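Local coordinates for protein alkaline phosphatase (Antarctic bacterium, PDB 2W5V) that probably hydrolyses phosphate monoesters at alkaline pH, as a metal-dependent alkaline phosphatase that binds zinc and magnesium ions, at residues L39-D43 and T137-F141; A110-E116 and F141-A145; E151-M156 and Y173-D179; D162-F166 and Q191-N195. The protein carries 1 engineered substitution. All coordinates share one frame; numbering follows the deposited sequence.

Contact 1: residues L39-D43 and T137-F141; sequences LLISD and TPASF. With MG (magnesium ion), chain I; ZN (zinc ion), chain H.
Asp-43 and Thr-137 meet through a shared magnesium ion. Asp-43 OD2 binds the magnesium at 2.1 Å, and Thr-137 OG1 binds it at 2.2 Å. Three waters and Glu-254 complete this sphere. The two ligand oxygens, Asp-43 OD2 and Thr-137 OG1, are 3.0 Å apart; they are neighbours on the metal and not a hydrogen-bonded pair. The other carboxylate oxygen, Asp-43 OD1, binds a zinc ion at 2.0 Å. That zinc is also held by Asp-301, His-302 and the phosphorylated Ser-84. One of the magnesium waters accepts a weak hydrogen bond from Thr-137 N at 3.4 Å.

The second kind of contact is apolar. Thr-137 turns OG1 to the metal and CG2 to the sheet, because CG2 is anti to the backbone N and OG1 lies beside it (chi1 -46°). Thr-137 CG2 meets Ile-41 CD1 tip to tip at 4.0 Å. Ile-41 CD1 also reaches Phe-141 CE1 at 4.0 Å, and Leu-39 CD2 lies 3.9 Å from Phe-141 CZ. Both aliphatic branches approach the ring obliquely. Met-252 on the neighbouring strand 249-255 touches Ile-41 and Phe-141 too.

Strand 36-42 runs inside the large mixed sheet of the alkaline phosphatase fold, and Asp-43 follows at its carboxyl end, where the metals lie. The carboxylate bridges the two metals, OD1 toward zinc and OD2 toward magnesium. The two positive ions probably stabilise its negative charge, and the magnesium sphere is tied to the zinc sphere through a single side chain.

Contact 2: residues A110-E116 and F141-A145; sequences AVKSIVE and FYAHA
Glu-116 and His-144 form a His-carboxylate hydrogen bond beside the capping box that starts helix 114-120. His-144 NE2 donates to Glu-116 OE2 at 2.7 Å with an N-H...O angle of 166°. The oxygen lies in the imidazole plane and is met on its syn side, with the donor tilted about 33° out of the carboxylate plane. Ala-110 CB and Val-111 O also approach the ring, with Val-111 O 3.0 Å from His-144 CE1.

The capping box holds the other oxygen, which Ser-113 N meets on its anti side. Ser-113 N donates to Glu-116 OE1 at 2.9 Å, while Glu-116 N donates to Ser-113 OG at 3.2 Å. A water lies 2.7 Å from Ser-113 OG and gives a weak bond to Phe-141 O. Next to it, Val-115 CG2 presses on Phe-141 O at 3.1 Å, and Ile-114 CG2 lies 4.1 Å from Phe-141 CD2, side by side with the ring.

With an alanine in place of Glu-116, His-144 NE2 would probably lose its acceptor and Ser-113 N its half of the box. His-144 ND1 is bonded to the carbonyl oxygen of Gly-103. With an acceptor at each ring nitrogen, the imidazole is probably protonated on both and positively charged.

Contact 3: residues E151-M156 and Y173-D179; sequences EEEIAM and YFTKRKD
Arg-177 and Glu-152 join the loop that follows helix 172-175 to the flank of helix 151-158. Arg-177 NH1 donates to Glu-152 O at 2.8 Å and to Tyr-173 O at 2.9 Å, so one nitrogen ties the two helices together. Met-156 N reaches Glu-152 O from the opposite face of the carbonyl plane. Arg-177 bends at chi3 (52°) and grips Asp-179 side-on, with NE on OD1 at 2.9 Å and NH2 on OD2 at 2.8 Å. Met-156 CE and Glu-152 CB cover opposite faces of the guanidinium.

The Glu-152 side chain runs past Arg-177 the other way. Its OE2 accepts from Lys-178 N at 2.8 Å. A leucine in place of Arg-177 is likely to strand the Asp-179 carboxylate without its salt bridge and to unlink Glu-152 O from Tyr-173 O.

Two aromatic rings finish the interface. Ala-155 CB sits over the centre of the Phe-174 ring, 3.8 Å from the centroid, a CH-pi contact. The Glu-151 carboxylate stacks on a face of Tyr-173, the planes 27° apart, and Glu-151 CB lies 3.7 Å from Tyr-173 CD2. Glu-151 OE1 bonds Thr-134, while Tyr-173 OH bonds Glu-218. The whole is a helix-to-helix contact, closed by a loop arginine that binds backbone carbonyls of both helices.

Contact 4: residues D162-F166 and Q191-N195; sequences DLDFF and QFTIN
Phe-166 and Phe-192 touch within a beta-alpha-beta crossover of the large mixed sheet. Strand 165-169 leads through helices 172-175 and 183-188 to the parallel edge strand 192-195. Strand 210-214 lies between the two in the sheet, so the segments meet by side chains, with no hydrogen bond from one to the other.

The first shell is the ring pair. Phe-166 CE2 lies 3.7 Å from Phe-192 CE2. The centroids are 5.5 Å apart and the planes are inclined at 55°, an oblique meeting. Phe-192 CE2 comes to the edge of the Phe-166 ring, near its plane. Beyond it, Ile-194 CD1 meets Phe-166 CZ at 4.0 Å.

Further out, the backbone strands hold these rings in place. The backbone of Phe-166 is hydrogen-bonded to Met-211 and Phe-213 of strand 210-214, which spaces the two segments. Leu-187 of helix 183-188 packs on both Phe-166 and Phe-192, and Leu-184 of the same helix touches Ile-194. The Asp-164 carboxylate turns elsewhere, to a salt bridge with Arg-209 and a hydrogen bond from Thr-125 N.

Phe-166 CG is set between the backbone N and the carbonyl carbon (chi1 69°), which brings the end of the ring nearer to residues 191-195, against Phe-192 and Ile-194. The Phe-192 ring extends on to the backbone of the other segment, where its CZ comes 3.2 Å from Leu-163 O.

Contact 1 is the core of the set, its centre about 3 Å from the centre of the chain, and it alone holds bound metals between its segments in this chain. Contact 2 shares Phe-141 with it but lies further out and relies on a histidine-carboxylate hydrogen bond and a helix cap. Contact 3 is partly buried near the periphery and is the most polar, with backbone acceptors across it and a salt bridge inside residues 173-179. Contact 4 is buried and mostly apolar, with ring atoms also against backbone carbonyls. Contacts 1 and 4 share a sheet, at its interior and toward its edge. Tyr-142 joins contact 2 to contacts 3 and 4, packing on Ile-154 and Leu-163.

Contact 1: residues L39-D43 and T137-F141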
loop_
_atom_site.group_PDB
_atom_site.type_symbol
_atom_site.label_atom_id
_atom_site.label_comp_id
_atom_site.label_asym_id
_atom_site.label_seq_id
_atom_site.Cartn_x
_atom_site.Cartn_y
_atom_site.Cartn_z
ATOM N N LEU B 39 1.948 13.494 14.297
ATOM C CA LEU B 39 1.173 12.964 13.186
ATOM C C LEU B 39 1.547 13.698 11.899
ATOM O O LEU B 39 1.308 14.895 11.768
ATOM C CB LEU B 39 -0.319 13.123 13.477
ATOM C CG LEU B 39 -1.233 12.780 12.310
ATOM C CD1 LEU B 39 -1.042 11.320 11.889
ATOM C CD2 LEU B 39 -2.673 13.057 12.692
ATOM N N LEU B 40 2.170 12.993 10.962
ATOM C CA LEU B 40 2.598 13.620 9.714
ATOM C C LEU B 40 1.672 13.160 8.606
ATOM O O LEU B 40 1.436 11.964 8.430
ATOM C CB LEU B 40 4.041 13.241 9.378
ATOM C CG LEU B 40 5.057 13.517 10.487
ATOM C CD1 LEU B 40 6.381 12.877 10.184
ATOM C CD2 LEU B 40 5.221 15.000 10.668
ATOM N N ILE B 41 1.134 14.119 7.874
ATOM C CA ILE B 41 0.156 13.836 6.846
ATOM C C ILE B 41 0.698 14.305 5.506
ATOM O O ILE B 41 1.009 15.484 5.325
ATOM C CB ILE B 41 -1.168 14.567 7.126
ATOM C CG1 ILE B 41 -1.773 14.097 8.451
ATOM C CG2 ILE B 41 -2.148 14.368 5.978
ATOM C CD1 ILE B 41 -3.045 14.847 8.839
ATOM N N SER B 42 0.815 13.371 4.576
ATOM C CA SER B 42 1.188 13.694 3.208
ATOM C C SER B 42 -0.104 13.775 2.410
ATOM O O SER B 42 -0.724 12.749 2.107
ATOM C CB SER B 42 2.084 12.598 2.633
ATOM O OG SER B 42 1.567 11.310 2.944
ATOM N N ASP B 43 -0.518 14.989 2.075
ATOM C CA ASP B 43 -1.786 15.165 1.387
ATOM C C ASP B 43 -1.710 14.626 -0.040
ATOM O O ASP B 43 -0.878 15.063 -0.830
ATOM C CB ASP B 43 -2.213 16.638 1.385
ATOM C CG ASP B 43 -3.695 16.798 1.115
ATOM O OD1 ASP B 43 -4.175 16.175 0.149
ATOM O OD2 ASP B 43 -4.387 17.508 1.876
ATOM N N THR B 137 -6.556 20.764 5.637
ATOM C CA THR B 137 -5.874 19.827 6.529
ATOM C C THR B 137 -5.517 20.425 7.909
ATOM O O THR B 137 -5.948 19.890 8.939
ATOM C CB THR B 137 -4.629 19.191 5.861
ATOM O OG1 THR B 137 -4.970 18.769 4.541
ATOM C CG2 THR B 137 -4.156 17.980 6.655
ATOM N N PRO B 138 -4.736 21.527 7.936
ATOM C CA PRO B 138 -4.434 22.157 9.229
ATOM C C PRO B 138 -5.722 22.605 9.903
ATOM O O PRO B 138 -5.868 22.447 11.108
ATOM C CB PRO B 138 -3.621 23.414 8.859
ATOM C CG PRO B 138 -3.342 23.346 7.438
ATOM C CD PRO B 138 -4.174 22.269 6.796
ATOM N N ALA B 139 -6.650 23.159 9.130
ATOM C CA ALA B 139 -7.857 23.756 9.705
ATOM C C ALA B 139 -8.646 22.737 10.518
ATOM O O ALA B 139 -9.188 23.054 11.580
ATOM C CB ALA B 139 -8.735 24.336 8.614
ATOM N N SER B 140 -8.716 21.515 10.007
ATOM C CA SER B 140 -9.481 20.472 10.672
ATOM C C SER B 140 -8.961 20.178 12.075
ATOM O O SER B 140 -9.668 19.582 12.882
ATOM C CB SER B 140 -9.490 19.184 9.841
ATOM O OG SER B 140 -10.162 19.383 8.611
ATOM N N PHE B 141 -7.734 20.596 12.371
ATOM C CA PHE B 141 -7.166 20.340 13.691
ATOM C C PHE B 141 -7.378 21.475 14.713
ATOM O O PHE B 141 -7.087 21.302 15.892
ATOM C CB PHE B 141 -5.687 19.954 13.579
ATOM C CG PHE B 141 -5.478 18.560 13.043
ATOM C CD1 PHE B 141 -5.577 18.308 11.683
ATOM C CD2 PHE B 141 -5.240 17.497 13.902
ATOM C CE1 PHE B 141 -5.420 17.025 11.181
ATOM C CE2 PHE B 141 -5.076 16.204 13.400
ATOM C CZ PHE B 141 -5.169 15.972 12.041
HETATM MG MG MG I . -4.041 19.417 2.660
HETATM ZN ZN ZN H . -6.142 15.963 0.485
HETATM O O HOH W 1 -3.847 21.483 3.626
HETATM O O HOH W 2 -2.989 19.951 0.807
HETATM O O HOH W 3 -5.962 20.263 1.705
#

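Contact 2: residues A110-E116 and F141-A145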
loop_
_atom_site.group_PDB
_atom_site.type_symbol
_atom_site.label_atom_id
_atom_site.label_comp_id
_atom_site.label_asym_id
_atom_site.label_seq_id
_atom_site.Cartn_x
_atom_site.Cartn_y
_atom_site.Cartn_z
ATOM N N ALA B 110 -20.488 20.935 15.612
ATOM C CA ALA B 110 -19.078 20.762 15.945
ATOM C C ALA B 110 -18.860 19.490 16.759
ATOM O O ALA B 110 -19.718 19.064 17.541
ATOM C CB ALA B 110 -18.533 21.977 16.684
ATOM N N VAL B 111 -17.698 18.886 16.566
ATOM C CA VAL B 111 -17.326 17.711 17.324
ATOM C C VAL B 111 -15.958 17.976 17.957
ATOM O O VAL B 111 -15.131 18.691 17.385
ATOM C CB VAL B 111 -17.342 16.440 16.428
ATOM C CG1 VAL B 111 -16.829 16.760 15.043
ATOM C CG2 VAL B 111 -16.533 15.324 17.044
ATOM N N LYS B 112 -15.738 17.428 19.149
ATOM C CA LYS B 112 -14.487 17.642 19.877
ATOM C C LYS B 112 -13.294 17.008 19.161
ATOM O O LYS B 112 -13.330 15.830 18.817
ATOM C CB LYS B 112 -14.602 17.059 21.281
ATOM C CG LYS B 112 -13.442 17.390 22.206
ATOM C CD LYS B 112 -13.758 16.875 23.601
ATOM C CE LYS B 112 -12.717 17.288 24.629
ATOM N NZ LYS B 112 -13.046 16.697 25.965
ATOM N N SER B 113 -12.236 17.791 18.965
ATOM C CA SER B 113 -11.049 17.336 18.232
ATOM C C SER B 113 -9.938 16.828 19.148
ATOM O O SER B 113 -9.962 17.046 20.362
ATOM C CB SER B 113 -10.496 18.480 17.383
ATOM O OG SER B 113 -9.681 19.330 18.174
ATOM N N ILE B 114 -8.947 16.172 18.551
ATOM C CA ILE B 114 -7.815 15.649 19.309
ATOM C C ILE B 114 -6.988 16.791 19.916
ATOM O O ILE B 114 -6.410 16.647 20.994
ATOM C CB ILE B 114 -6.924 14.728 18.433
ATOM C CG1 ILE B 114 -5.951 13.921 19.307
ATOM C CG2 ILE B 114 -6.199 15.546 17.400
ATOM C CD1 ILE B 114 -6.639 12.973 20.285
ATOM N N VAL B 115 -6.934 17.928 19.230
ATOM C CA VAL B 115 -6.258 19.102 19.783
ATOM C C VAL B 115 -6.984 19.636 21.028
ATOM O O VAL B 115 -6.343 20.039 22.003
ATOM C CB VAL B 115 -6.101 20.218 18.720
ATOM C CG1 VAL B 115 -5.683 21.537 19.354
ATOM C CG2 VAL B 115 -5.091 19.791 17.653
ATOM N N GLU B 116 -8.316 19.651 20.996
ATOM C CA GLU B 116 -9.087 20.105 22.156
ATOM C C GLU B 116 -8.958 19.133 23.335
ATOM O O GLU B 116 -8.885 19.547 24.491
ATOM C CB GLU B 116 -10.558 20.330 21.770
ATOM C CG GLU B 116 -10.727 21.527 20.836
ATOM C CD GLU B 116 -12.073 21.576 20.108
ATOM O OE1 GLU B 116 -12.723 20.521 19.927
ATOM O OE2 GLU B 116 -12.468 22.685 19.692
ATOM N N PHE B 141 -7.734 20.596 12.371
ATOM C CA PHE B 141 -7.166 20.340 13.691
ATOM C C PHE B 141 -7.378 21.475 14.713
ATOM O O PHE B 141 -7.087 21.302 15.892
ATOM C CB PHE B 141 -5.687 19.954 13.579
ATOM C CG PHE B 141 -5.478 18.560 13.043
ATOM C CD1 PHE B 141 -5.577 18.308 11.683
ATOM C CD2 PHE B 141 -5.240 17.497 13.902
ATOM C CE1 PHE B 141 -5.420 17.025 11.181
ATOM C CE2 PHE B 141 -5.076 16.204 13.400
ATOM C CZ PHE B 141 -5.169 15.972 12.041
ATOM N N TYR B 142 -7.893 22.622 14.281
ATOM C CA TYR B 142 -8.123 23.711 15.236
ATOM C C TYR B 142 -9.424 24.490 15.052
ATOM O O TYR B 142 -9.787 25.278 15.920
ATOM C CB TYR B 142 -6.942 24.688 15.259
ATOM C CG TYR B 142 -6.770 25.488 13.981
ATOM C CD1 TYR B 142 -7.497 26.664 13.756
ATOM C CD2 TYR B 142 -5.880 25.073 13.007
ATOM C CE1 TYR B 142 -7.330 27.400 12.579
ATOM C CE2 TYR B 142 -5.706 25.792 11.843
ATOM C CZ TYR B 142 -6.426 26.952 11.630
ATOM O OH TYR B 142 -6.230 27.642 10.454
ATOM N N ALA B 143 -10.117 24.281 13.936
ATOM C CA ALA B 143 -11.335 25.033 13.648
ATOM C C ALA B 143 -12.565 24.149 13.500
ATOM O O ALA B 143 -12.461 22.934 13.362
ATOM C CB ALA B 143 -11.155 25.884 12.399
ATOM N N HIS B 144 -13.734 24.780 13.526
ATOM C CA HIS B 144 -14.990 24.093 13.254
ATOM C C HIS B 144 -15.817 24.945 12.304
ATOM O O HIS B 144 -16.338 25.984 12.695
ATOM C CB HIS B 144 -15.757 23.865 14.557
ATOM C CG HIS B 144 -14.973 23.118 15.588
ATOM N ND1 HIS B 144 -14.851 21.743 15.581
ATOM C CD2 HIS B 144 -14.258 23.549 16.655
ATOM C CE1 HIS B 144 -14.108 21.362 16.601
ATOM N NE2 HIS B 144 -13.731 22.439 17.269
ATOM N N ALA B 145 -15.920 24.515 11.052
ATOM C CA ALA B 145 -16.600 25.297 10.028
ATOM C C ALA B 145 -17.447 24.394 9.146
ATOM O O ALA B 145 -17.101 23.247 8.916
ATOM C CB ALA B 145 -15.591 26.076 9.186
HETATM O O HOH W 4 -10.180 21.832 17.187
#

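Contact 3: residues E151-M156 and Y173-D179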
loop_
_atom_site.group_PDB
_atom_site.type_symbol
_atom_site.label_atom_id
_atom_site.label_comp_id
_atom_site.label_asym_id
_atom_site.label_seq_id
_atom_site.Cartn_x
_atom_site.Cartn_y
_atom_site.Cartn_z
ATOM N N GLU B 151 -12.518 30.325 4.720
ATOM C CA GLU B 151 -11.161 30.441 5.247
ATOM C C GLU B 151 -10.923 31.651 6.149
ATOM O O GLU B 151 -10.102 31.582 7.065
ATOM C CB GLU B 151 -10.127 30.373 4.118
ATOM C CG GLU B 151 -9.851 28.942 3.677
ATOM C CD GLU B 151 -8.759 28.837 2.627
ATOM O OE1 GLU B 151 -7.594 28.569 3.001
ATOM O OE2 GLU B 151 -9.071 29.022 1.431
ATOM N N GLU B 152 -11.627 32.749 5.906
ATOM C CA GLU B 152 -11.543 33.880 6.833
ATOM C C GLU B 152 -12.179 33.532 8.184
ATOM O O GLU B 152 -11.702 33.958 9.233
ATOM C CB GLU B 152 -12.152 35.141 6.225
ATOM C CG GLU B 152 -11.346 35.654 5.039
ATOM C CD GLU B 152 -11.853 36.976 4.490
ATOM O OE1 GLU B 152 -12.788 37.564 5.086
ATOM O OE2 GLU B 152 -11.304 37.423 3.460
ATOM N N GLU B 153 -13.246 32.743 8.159
ATOM C CA GLU B 153 -13.836 32.244 9.404
ATOM C C GLU B 153 -12.856 31.326 10.130
ATOM O O GLU B 153 -12.716 31.377 11.354
ATOM C CB GLU B 153 -15.136 31.490 9.114
ATOM C CG GLU B 153 -15.806 30.893 10.354
ATOM C CD GLU B 153 -17.113 30.167 10.033
ATOM O OE1 GLU B 153 -17.956 30.737 9.306
ATOM O OE2 GLU B 153 -17.307 29.034 10.526
ATOM N N ILE B 154 -12.190 30.464 9.369
ATOM C CA ILE B 154 -11.210 29.548 9.930
ATOM C C ILE B 154 -10.059 30.305 10.590
ATOM O O ILE B 154 -9.616 29.947 11.685
ATOM C CB ILE B 154 -10.692 28.569 8.852
ATOM C CG1 ILE B 154 -11.765 27.510 8.587
ATOM C CG2 ILE B 154 -9.387 27.914 9.296
ATOM C CD1 ILE B 154 -11.582 26.736 7.305
ATOM N N ALA B 155 -9.584 31.356 9.932
ATOM C CA ALA B 155 -8.544 32.196 10.517
ATOM C C ALA B 155 -8.997 32.780 11.858
ATOM O O ALA B 155 -8.253 32.762 12.840
ATOM C CB ALA B 155 -8.159 33.307 9.560
ATOM N N MET B 156 -10.216 33.305 11.901
ATOM C CA MET B 156 -10.756 33.812 13.156
ATOM C C MET B 156 -10.850 32.704 14.212
ATOM O O MET B 156 -10.624 32.960 15.393
ATOM C CB MET B 156 -12.132 34.451 12.946
ATOM C CG MET B 156 -12.714 35.052 14.214
ATOM S SD MET B 156 -11.868 36.580 14.678
ATOM C CE MET B 156 -12.299 37.627 13.291
ATOM N N TYR B 173 -5.337 35.693 4.955
ATOM C CA TYR B 173 -6.590 35.410 5.667
ATOM C C TYR B 173 -6.660 36.076 7.042
ATOM O O TYR B 173 -7.718 36.112 7.681
ATOM C CB TYR B 173 -6.817 33.896 5.737
ATOM C CG TYR B 173 -6.815 33.300 4.350
ATOM C CD1 TYR B 173 -5.665 32.727 3.817
ATOM C CD2 TYR B 173 -7.947 33.370 3.546
ATOM C CE1 TYR B 173 -5.655 32.213 2.529
ATOM C CE2 TYR B 173 -7.947 32.855 2.262
ATOM C CZ TYR B 173 -6.800 32.282 1.759
ATOM O OH TYR B 173 -6.800 31.777 0.481
ATOM N N PHE B 174 -5.534 36.629 7.474
ATOM C CA PHE B 174 -5.459 37.346 8.744
ATOM C C PHE B 174 -5.365 38.874 8.593
ATOM O O PHE B 174 -5.820 39.617 9.465
ATOM C CB PHE B 174 -4.266 36.839 9.559
ATOM C CG PHE B 174 -4.407 35.418 10.017
ATOM C CD1 PHE B 174 -4.888 35.128 11.283
ATOM C CD2 PHE B 174 -4.064 34.370 9.180
ATOM C CE1 PHE B 174 -5.021 33.816 11.708
ATOM C CE2 PHE B 174 -4.197 33.054 9.599
ATOM C CZ PHE B 174 -4.672 32.778 10.864
ATOM N N THR B 175 -4.775 39.344 7.499
ATOM C CA THR B 175 -4.471 40.767 7.375
ATOM C C THR B 175 -4.996 41.441 6.110
ATOM O O THR B 175 -4.864 42.654 5.957
ATOM C CB THR B 175 -2.959 41.020 7.431
ATOM O OG1 THR B 175 -2.356 40.540 6.224
ATOM C CG2 THR B 175 -2.342 40.323 8.629
ATOM N N LYS B 176 -5.560 40.664 5.196
ATOM C CA LYS B 176 -6.116 41.227 3.971
ATOM C C LYS B 176 -7.425 40.533 3.644
ATOM O O LYS B 176 -7.550 39.855 2.621
ATOM C CB LYS B 176 -5.116 41.111 2.817
ATOM C CG LYS B 176 -3.807 41.847 3.086
ATOM C CD LYS B 176 -2.816 41.707 1.943
ATOM C CE LYS B 176 -1.475 42.326 2.316
ATOM N NZ LYS B 176 -0.489 42.252 1.201
ATOM N N ARG B 177 -8.395 40.712 4.536
ATOM C CA ARG B 177 -9.661 39.991 4.484
ATOM C C ARG B 177 -10.743 40.828 3.812
ATOM O O ARG B 177 -10.656 42.057 3.771
ATOM C CB ARG B 177 -10.108 39.628 5.901
ATOM C CG ARG B 177 -9.088 38.819 6.700
ATOM C CD ARG B 177 -9.303 38.962 8.207
ATOM N NE ARG B 177 -10.681 38.682 8.602
ATOM C CZ ARG B 177 -11.144 37.478 8.932
ATOM N NH1 ARG B 177 -10.343 36.416 8.917
ATOM N NH2 ARG B 177 -12.417 37.336 9.275
ATOM N N LYS B 178 -11.764 40.159 3.290
ATOM C CA LYS B 178 -12.878 40.850 2.655
ATOM C C LYS B 178 -13.660 41.666 3.681
ATOM O O LYS B 178 -14.269 42.677 3.338
ATOM C CB LYS B 178 -13.805 39.857 1.949
ATOM C CG LYS B 178 -13.110 38.919 0.963
ATOM C CD LYS B 178 -12.991 39.510 -0.438
ATOM C CE LYS B 178 -11.719 40.334 -0.606
ATOM N NZ LYS B 178 -11.481 40.717 -2.031
ATOM N N ASP B 179 -13.640 41.232 4.939
ATOM C CA ASP B 179 -14.347 41.953 6.002
ATOM C C ASP B 179 -13.459 43.010 6.653
ATOM O O ASP B 179 -13.837 43.620 7.651
ATOM C CB ASP B 179 -14.877 40.987 7.067
ATOM C CG ASP B 179 -13.761 40.290 7.836
ATOM O OD1 ASP B 179 -12.575 40.551 7.543
ATOM O OD2 ASP B 179 -14.072 39.478 8.738
#

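Contact 4: residues D162-F166 and Q191-N195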
loop_
_atom_site.group_PDB
_atom_site.type_symbol
_atom_site.label_atom_id
_atom_site.label_comp_id
_atom_site.label_asym_id
_atom_site.label_seq_id
_atom_site.Cartn_x
_atom_site.Cartn_y
_atom_site.Cartn_z
ATOM N N ASP B 162 -6.940 26.239 20.903
ATOM C CA ASP B 162 -6.051 25.901 22.008
ATOM C C ASP B 162 -4.594 25.764 21.552
ATOM O O ASP B 162 -3.702 25.531 22.368
ATOM C CB ASP B 162 -6.519 24.600 22.669
ATOM C CG ASP B 162 -7.881 24.737 23.333
ATOM O OD1 ASP B 162 -8.021 25.616 24.217
ATOM O OD2 ASP B 162 -8.804 23.962 22.977
ATOM N N LEU B 163 -4.361 25.912 20.251
ATOM C CA LEU B 163 -3.023 25.760 19.682
ATOM C C LEU B 163 -1.980 26.602 20.404
ATOM O O LEU B 163 -2.230 27.761 20.745
ATOM C CB LEU B 163 -3.027 26.140 18.206
ATOM C CG LEU B 163 -3.500 25.077 17.229
ATOM C CD1 LEU B 163 -3.325 25.592 15.811
ATOM C CD2 LEU B 163 -2.714 23.795 17.454
ATOM N N ASP B 164 -0.806 26.019 20.618
ATOM C CA ASP B 164 0.303 26.719 21.248
ATOM C C ASP B 164 1.336 27.152 20.216
ATOM O O ASP B 164 2.116 28.074 20.454
ATOM C CB ASP B 164 0.967 25.805 22.273
ATOM C CG ASP B 164 0.004 25.369 23.369
ATOM O OD1 ASP B 164 -0.376 26.212 24.221
ATOM O OD2 ASP B 164 -0.371 24.179 23.377
ATOM N N PHE B 165 1.333 26.477 19.069
ATOM C CA PHE B 165 2.325 26.723 18.024
ATOM C C PHE B 165 1.719 26.485 16.642
ATOM O O PHE B 165 0.959 25.541 16.451
ATOM C CB PHE B 165 3.514 25.777 18.228
ATOM C CG PHE B 165 4.638 25.965 17.234
ATOM C CD1 PHE B 165 5.758 26.714 17.568
ATOM C CD2 PHE B 165 4.585 25.371 15.982
ATOM C CE1 PHE B 165 6.804 26.874 16.661
ATOM C CE2 PHE B 165 5.626 25.529 15.068
ATOM C CZ PHE B 165 6.735 26.279 15.408
ATOM N N PHE B 166 2.065 27.321 15.670
ATOM C CA PHE B 166 1.747 26.983 14.282
ATOM C C PHE B 166 2.725 27.634 13.322
ATOM O O PHE B 166 3.375 28.625 13.659
ATOM C CB PHE B 166 0.290 27.330 13.924
ATOM C CG PHE B 166 0.007 28.814 13.857
ATOM C CD1 PHE B 166 0.266 29.534 12.699
ATOM C CD2 PHE B 166 -0.530 29.479 14.948
ATOM C CE1 PHE B 166 0.004 30.899 12.633
ATOM C CE2 PHE B 166 -0.796 30.840 14.890
ATOM C CZ PHE B 166 -0.530 31.550 13.727
ATOM N N GLN B 191 -2.311 36.043 23.246
ATOM C CA GLN B 191 -1.039 35.496 23.729
ATOM C C GLN B 191 -0.121 34.908 22.651
ATOM O O GLN B 191 0.922 34.331 22.966
ATOM C CB GLN B 191 -1.269 34.469 24.839
ATOM C CG GLN B 191 -1.833 35.062 26.120
ATOM C CD GLN B 191 -1.942 34.035 27.231
ATOM O OE1 GLN B 191 -1.253 34.128 28.246
ATOM N NE2 GLN B 191 -2.802 33.040 27.036
ATOM N N PHE B 192 -0.494 35.062 21.384
ATOM C CA PHE B 192 0.381 34.627 20.300
ATOM C C PHE B 192 1.458 35.646 19.971
ATOM O O PHE B 192 1.160 36.804 19.684
ATOM C CB PHE B 192 -0.422 34.320 19.038
ATOM C CG PHE B 192 -0.991 32.941 19.010
ATOM C CD1 PHE B 192 -2.295 32.709 19.411
ATOM C CD2 PHE B 192 -0.217 31.871 18.593
ATOM C CE1 PHE B 192 -2.821 31.432 19.383
ATOM C CE2 PHE B 192 -0.736 30.597 18.569
ATOM C CZ PHE B 192 -2.037 30.379 18.964
ATOM N N THR B 193 2.713 35.213 20.022
ATOM C CA THR B 193 3.786 35.966 19.401
ATOM C C THR B 193 3.795 35.556 17.937
ATOM O O THR B 193 3.815 34.368 17.630
ATOM C CB THR B 193 5.148 35.661 20.050
ATOM O OG1 THR B 193 5.137 36.116 21.414
ATOM C CG2 THR B 193 6.266 36.369 19.298
ATOM N N ILE B 194 3.755 36.530 17.032
ATOM C CA ILE B 194 3.656 36.225 15.607
ATOM C C ILE B 194 4.871 36.726 14.836
ATOM O O ILE B 194 5.263 37.876 14.970
ATOM C CB ILE B 194 2.395 36.857 14.981
ATOM C CG1 ILE B 194 1.129 36.344 15.669
ATOM C CG2 ILE B 194 2.351 36.605 13.475
ATOM C CD1 ILE B 194 0.899 34.861 15.511
ATOM N N ASN B 195 5.453 35.856 14.023
ATOM C CA ASN B 195 6.535 36.240 13.132
ATOM C C ASN B 195 6.078 36.036 11.695
ATOM O O ASN B 195 5.579 34.964 11.338
ATOM C CB ASN B 195 7.791 35.415 13.442
ATOM C CG ASN B 195 8.983 35.811 12.591
ATOM O OD1 ASN B 195 8.861 36.017 11.385
ATOM N ND2 ASN B 195 10.155 35.903 13.219
#